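Local coordinates for Two-component system response regulator (Bacteroides fragilis, PDB 2QR3), which probably receives a phosphoryl signal through this N-terminal receiver domain of a longer response regulator thought to bind ATP and DNA and control transcription, at residues Ile6-Asp11 / Val30-Ser35; Pro48-Leu53 / Pro82-Thr87. All blocks are in the same frame, centred on the assembly; numbering follows the deposited sequence.

Interaction 1: Ile6-Asp11 / Val30-Ser35; sequences IIIVDD and VITLSS
I8 and V30 make the tightest side-chain contact between these two parallel strands: CD1 of I8 reaches back to CG1 of V30 at 3.2 Å, shorter than usual packing, so the placement of CD1 is doubtful. On the same face I6 sits beside V30, CG2 to CG2 at 3.8 Å, and helix 13-23 packs on I8 through L16. The other face carries I7, V9, I31 and L33. L33 swings its CG in between its own N and carbonyl carbon (chi1 55°), which sends CD1 to V9 and CD2 to CG2 of I7 (3.9 Å), against helix 36-45. Backbone bonds alternate along the ladder, from I31 N to I6 O (2.9 Å) as far as D10 N to L33 O, longer at 3.2 Å. T32 is the loose side, little engaged with 6-11; like V30 and I31 it is partly exposed, since 29-33 is the outermost strand of the sheet within the chain. Past the strand ends, S34 OG donates to D10 O at 2.6 Å, in the carbonyl plane, while the carboxylate of D10 turns to K109. With helix 13-23 joining the strands, this is the first beta-alpha-beta unit of a CheY-like receiver, leading into what is probably its acidic phosphorylation pocket.

Interaction 2: Pro48-Leu53 / Pro82-Thr87; sequences PEVVLL and PVVLFT
Four backbone hydrogen bonds join V51-L53 to P82-F86: V51 N to P82 O, V84 N to V51 O, L53 N to V84 O and F86 N to L53 O. The middle two are nearly straight, the one from V84 N to V51 O being 2.8 Å long with 175° at the hydrogen. At the far end F86 N approaches L53 O from above the carbonyl plane. Weaker CA-H...O contacts run alongside, such as L85 CA to L53 O at 3.3 Å. These are the third and fourth strands of the five-stranded parallel sheet of the receiver fold, so both edges of the pair are flanked by further strands, 5-9 and 105-109. Apolar contacts divide by face. V50, L52 and V84 lie under helix 113-124, where CG2 of V50 meets CG2 of V84 at 3.9 Å, and F86 shares their face beside strand 105-109; on the reverse, CB of L53 rests on CG1 of V83, and its CD2 on CD2 of L85. Between the two segments, the aromatic contact is CH-pi: L52, with CG anti to its N (chi1 180°), brings CD2 over a face of the F86 ring, 4.0 Å from the centroid and offset toward the rim. W111 also meets that ring, with their planes about 50° apart.

Interactions 1 and 2 are two pairings in one sheet, their centres about 10 Å apart, and they share the seam between strands 5-9 and 48-54. Two probable hydrogen bonds stitch it: L52 N to I7 O (2.8 Å) and V9 N to L52 O (2.9 Å). Side chains pack over the same seam, with I7 CD1 3.7 Å from P48 CB. At the C-terminal end of strand 48-54 lies the predicted phosphorylation site, D54, unmodified here. It follows L53 of interaction 2 directly, and its OD2 accepts a hydrogen bond from the backbone N of D11 in interaction 1. D10 OD1 also lies close to D54 OD2, a gathering of acids consistent with the metal-binding pocket of receiver domains.

Interaction 1: Ile6-Asp11 / Val30-Ser35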
loop_
_atom_site.group_PDB
_atom_site.type_symbol
_atom_site.label_atom_id
_atom_site.label_comp_id
_atom_site.label_asym_id
_atom_site.label_seq_id
_atom_site.Cartn_x
_atom_site.Cartn_y
_atom_site.Cartn_z
ATOM N N ILE A 6 1.427 -9.007 -2.502
ATOM C CA ILE A 6 1.232 -7.619 -2.029
ATOM C C ILE A 6 2.406 -6.781 -2.498
ATOM O O ILE A 6 3.537 -7.266 -2.527
ATOM C CB ILE A 6 1.140 -7.534 -0.502
ATOM C CG1 ILE A 6 0.864 -6.085 -0.053
ATOM C CG2 ILE A 6 2.388 -8.089 0.204
ATOM C CD1 ILE A 6 0.398 -5.996 1.447
ATOM N N ILE A 7 2.138 -5.538 -2.890
ATOM C CA ILE A 7 3.206 -4.604 -3.273
ATOM C C ILE A 7 3.246 -3.526 -2.156
ATOM O O ILE A 7 2.212 -2.958 -1.790
ATOM C CB ILE A 7 2.922 -3.957 -4.643
ATOM C CG1 ILE A 7 2.904 -5.032 -5.750
ATOM C CG2 ILE A 7 3.936 -2.839 -4.995
ATOM C CD1 ILE A 7 2.279 -4.509 -6.982
ATOM N N ILE A 8 4.438 -3.265 -1.632
ATOM C CA ILE A 8 4.657 -2.172 -0.678
ATOM C C ILE A 8 5.515 -1.090 -1.331
ATOM O O ILE A 8 6.616 -1.379 -1.858
ATOM C CB ILE A 8 5.302 -2.703 0.629
ATOM C CG1 ILE A 8 4.421 -3.832 1.208
ATOM C CG2 ILE A 8 5.396 -1.609 1.664
ATOM C CD1 ILE A 8 4.928 -5.123 0.850
ATOM N N VAL A 9 5.018 0.140 -1.291
ATOM C CA VAL A 9 5.619 1.255 -1.996
ATOM C C VAL A 9 5.969 2.266 -0.909
ATOM O O VAL A 9 5.076 2.838 -0.270
ATOM C CB VAL A 9 4.608 1.900 -3.000
ATOM C CG1 VAL A 9 5.271 3.048 -3.770
ATOM C CG2 VAL A 9 3.985 0.832 -3.960
ATOM N N ASP A 10 7.260 2.511 -0.708
ATOM C CA ASP A 10 7.661 3.467 0.350
ATOM C C ASP A 10 9.062 3.997 0.034
ATOM O O ASP A 10 9.900 3.259 -0.502
ATOM C CB ASP A 10 7.631 2.772 1.722
ATOM C CG ASP A 10 7.502 3.764 2.897
ATOM O OD1 ASP A 10 8.453 4.549 3.143
ATOM O OD2 ASP A 10 6.442 3.778 3.582
ATOM N N ASP A 11 9.281 5.273 0.355
ATOM C CA ASP A 11 10.564 5.962 0.166
ATOM C C ASP A 11 11.596 5.508 1.193
ATOM O O ASP A 11 12.803 5.687 0.980
ATOM C CB ASP A 11 10.368 7.469 0.346
ATOM C CG ASP A 11 9.791 8.147 -0.893
ATOM O OD1 ASP A 11 9.827 7.539 -1.986
ATOM O OD2 ASP A 11 9.327 9.306 -0.751
ATOM N N VAL A 30 5.887 -10.891 -1.288
ATOM C CA VAL A 30 5.908 -9.519 -0.824
ATOM C C VAL A 30 6.912 -8.784 -1.704
ATOM O O VAL A 30 8.110 -9.073 -1.647
ATOM C CB VAL A 30 6.312 -9.431 0.651
ATOM C CG1 VAL A 30 6.376 -7.984 1.072
ATOM C CG2 VAL A 30 5.307 -10.180 1.550
ATOM N N ILE A 31 6.420 -7.843 -2.501
ATOM C CA ILE A 31 7.268 -7.031 -3.358
ATOM C C ILE A 31 7.402 -5.641 -2.737
ATOM O O ILE A 31 6.393 -4.996 -2.443
ATOM C CB ILE A 31 6.679 -6.930 -4.766
ATOM C CG1 ILE A 31 6.654 -8.323 -5.398
ATOM C CG2 ILE A 31 7.491 -5.942 -5.596
ATOM C CD1 ILE A 31 5.952 -8.406 -6.739
ATOM N N THR A 32 8.633 -5.190 -2.526
ATOM C CA THR A 32 8.862 -3.848 -1.978
ATOM C C THR A 32 9.575 -3.024 -3.026
ATOM O O THR A 32 10.457 -3.543 -3.746
ATOM C CB THR A 32 9.728 -3.895 -0.691
ATOM O OG1 THR A 32 10.985 -4.541 -0.981
ATOM C CG2 THR A 32 8.991 -4.668 0.418
ATOM N N LEU A 33 9.218 -1.752 -3.131
ATOM C CA LEU A 33 9.878 -0.873 -4.124
ATOM C C LEU A 33 9.778 0.595 -3.738
ATOM O O LEU A 33 8.969 0.943 -2.895
ATOM C CB LEU A 33 9.273 -1.093 -5.513
ATOM C CG LEU A 33 7.766 -0.927 -5.661
ATOM C CD1 LEU A 33 7.434 0.537 -6.021
ATOM C CD2 LEU A 33 7.292 -1.850 -6.782
ATOM N N SER A 34 10.598 1.439 -4.365
ATOM C CA SER A 34 10.566 2.873 -4.119
ATOM C C SER A 34 10.574 3.661 -5.446
ATOM O O SER A 34 10.729 4.887 -5.458
ATOM C CB SER A 34 11.791 3.251 -3.269
ATOM O OG SER A 34 11.801 2.497 -2.056
ATOM N N SER A 35 10.381 2.956 -6.556
ATOM C CA SER A 35 10.460 3.553 -7.889
ATOM C C SER A 35 9.126 3.543 -8.643
ATOM O O SER A 35 8.540 2.489 -8.793
ATOM C CB SER A 35 11.493 2.759 -8.717
ATOM O OG SER A 35 11.247 2.927 -10.108
#

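Interaction 2: Pro48-Leu53 / Pro82-Thr87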
loop_
_atom_site.group_PDB
_atom_site.type_symbol
_atom_site.label_atom_id
_atom_site.label_comp_id
_atom_site.label_asym_id
_atom_site.label_seq_id
_atom_site.Cartn_x
_atom_site.Cartn_y
_atom_site.Cartn_z
ATOM N N PRO A 48 -1.275 -8.210 -8.233
ATOM C CA PRO A 48 -1.326 -7.920 -6.798
ATOM C C PRO A 48 -2.735 -7.977 -6.241
ATOM O O PRO A 48 -3.687 -7.651 -6.951
ATOM C CB PRO A 48 -0.791 -6.490 -6.715
ATOM C CG PRO A 48 -1.072 -5.896 -8.037
ATOM C CD PRO A 48 -0.822 -7.042 -9.003
ATOM N N GLU A 49 -2.852 -8.395 -4.987
ATOM C CA GLU A 49 -4.126 -8.386 -4.271
ATOM C C GLU A 49 -4.383 -7.104 -3.476
ATOM O O GLU A 49 -5.516 -6.790 -3.173
ATOM C CB GLU A 49 -4.223 -9.609 -3.369
ATOM C CG GLU A 49 -4.762 -10.792 -4.218
ATOM C CD GLU A 49 -4.891 -12.074 -3.474
ATOM O OE1 GLU A 49 -5.490 -12.070 -2.380
ATOM O OE2 GLU A 49 -4.427 -13.100 -4.018
ATOM N N VAL A 50 -3.318 -6.378 -3.161
ATOM C CA VAL A 50 -3.450 -5.117 -2.428
ATOM C C VAL A 50 -2.102 -4.370 -2.602
ATOM O O VAL A 50 -1.069 -5.021 -2.857
ATOM C CB VAL A 50 -3.824 -5.382 -0.931
ATOM C CG1 VAL A 50 -2.765 -6.185 -0.240
ATOM C CG2 VAL A 50 -4.099 -4.059 -0.166
ATOM N N VAL A 51 -2.133 -3.033 -2.501
ATOM C CA VAL A 51 -0.924 -2.216 -2.528
ATOM C C VAL A 51 -0.939 -1.435 -1.226
ATOM O O VAL A 51 -1.976 -0.841 -0.869
ATOM C CB VAL A 51 -0.928 -1.201 -3.705
ATOM C CG1 VAL A 51 0.356 -0.318 -3.683
ATOM C CG2 VAL A 51 -0.984 -1.935 -5.057
ATOM N N LEU A 52 0.183 -1.427 -0.510
ATOM C CA LEU A 52 0.355 -0.529 0.652
ATOM C C LEU A 52 1.196 0.648 0.162
ATOM O O LEU A 52 2.366 0.459 -0.240
ATOM C CB LEU A 52 1.080 -1.251 1.816
ATOM C CG LEU A 52 1.325 -0.396 3.088
ATOM C CD1 LEU A 52 -0.027 0.126 3.656
ATOM C CD2 LEU A 52 2.063 -1.255 4.136
ATOM N N LEU A 53 0.598 1.838 0.166
ATOM C CA LEU A 53 1.182 3.032 -0.464
ATOM C C LEU A 53 1.518 4.162 0.537
ATOM O O LEU A 53 0.628 4.749 1.187
ATOM C CB LEU A 53 0.246 3.586 -1.555
ATOM C CG LEU A 53 0.641 4.882 -2.290
ATOM C CD1 LEU A 53 1.917 4.679 -3.131
ATOM C CD2 LEU A 53 -0.554 5.325 -3.169
ATOM N N PRO A 82 -7.323 -2.973 -4.465
ATOM C CA PRO A 82 -7.354 -2.214 -3.201
ATOM C C PRO A 82 -6.024 -1.515 -2.927
ATOM O O PRO A 82 -4.977 -2.145 -3.064
ATOM C CB PRO A 82 -7.556 -3.303 -2.139
ATOM C CG PRO A 82 -8.266 -4.419 -2.904
ATOM C CD PRO A 82 -7.613 -4.409 -4.247
ATOM N N VAL A 83 -6.100 -0.237 -2.552
ATOM C CA VAL A 83 -4.911 0.526 -2.167
ATOM C C VAL A 83 -5.104 1.001 -0.747
ATOM O O VAL A 83 -6.132 1.659 -0.431
ATOM C CB VAL A 83 -4.705 1.754 -3.090
ATOM C CG1 VAL A 83 -3.497 2.581 -2.573
ATOM C CG2 VAL A 83 -4.451 1.314 -4.537
ATOM N N VAL A 84 -4.156 0.648 0.118
ATOM C CA VAL A 84 -4.198 1.071 1.515
ATOM C C VAL A 84 -3.088 2.126 1.691
ATOM O O VAL A 84 -1.954 1.856 1.353
ATOM C CB VAL A 84 -3.948 -0.131 2.456
ATOM C CG1 VAL A 84 -3.874 0.337 3.942
ATOM C CG2 VAL A 84 -5.075 -1.182 2.284
ATOM N N LEU A 85 -3.432 3.309 2.191
ATOM C CA LEU A 85 -2.437 4.381 2.421
ATOM C C LEU A 85 -1.706 4.145 3.743
ATOM O O LEU A 85 -2.318 3.706 4.725
ATOM C CB LEU A 85 -3.153 5.747 2.436
ATOM C CG LEU A 85 -3.781 6.088 1.074
ATOM C CD1 LEU A 85 -4.673 7.300 1.248
ATOM C CD2 LEU A 85 -2.668 6.361 0.007
ATOM N N PHE A 86 -0.397 4.451 3.772
ATOM C CA PHE A 86 0.434 4.254 4.965
ATOM C C PHE A 86 0.833 5.682 5.337
ATOM O O PHE A 86 1.593 6.334 4.591
ATOM C CB PHE A 86 1.664 3.420 4.581
ATOM C CG PHE A 86 2.271 2.608 5.696
ATOM C CD1 PHE A 86 1.667 2.464 6.937
ATOM C CD2 PHE A 86 3.454 1.894 5.453
ATOM C CE1 PHE A 86 2.240 1.672 7.955
ATOM C CE2 PHE A 86 4.028 1.089 6.461
ATOM C CZ PHE A 86 3.422 0.979 7.706
ATOM N N THR A 87 0.323 6.166 6.473
ATOM C CA THR A 87 0.372 7.599 6.765
ATOM C C THR A 87 0.991 7.924 8.132
ATOM O O THR A 87 0.666 7.289 9.118
ATOM C CB THR A 87 -1.043 8.253 6.647
ATOM O OG1 THR A 87 -0.926 9.673 6.820
ATOM C CG2 THR A 87 -1.976 7.737 7.723
#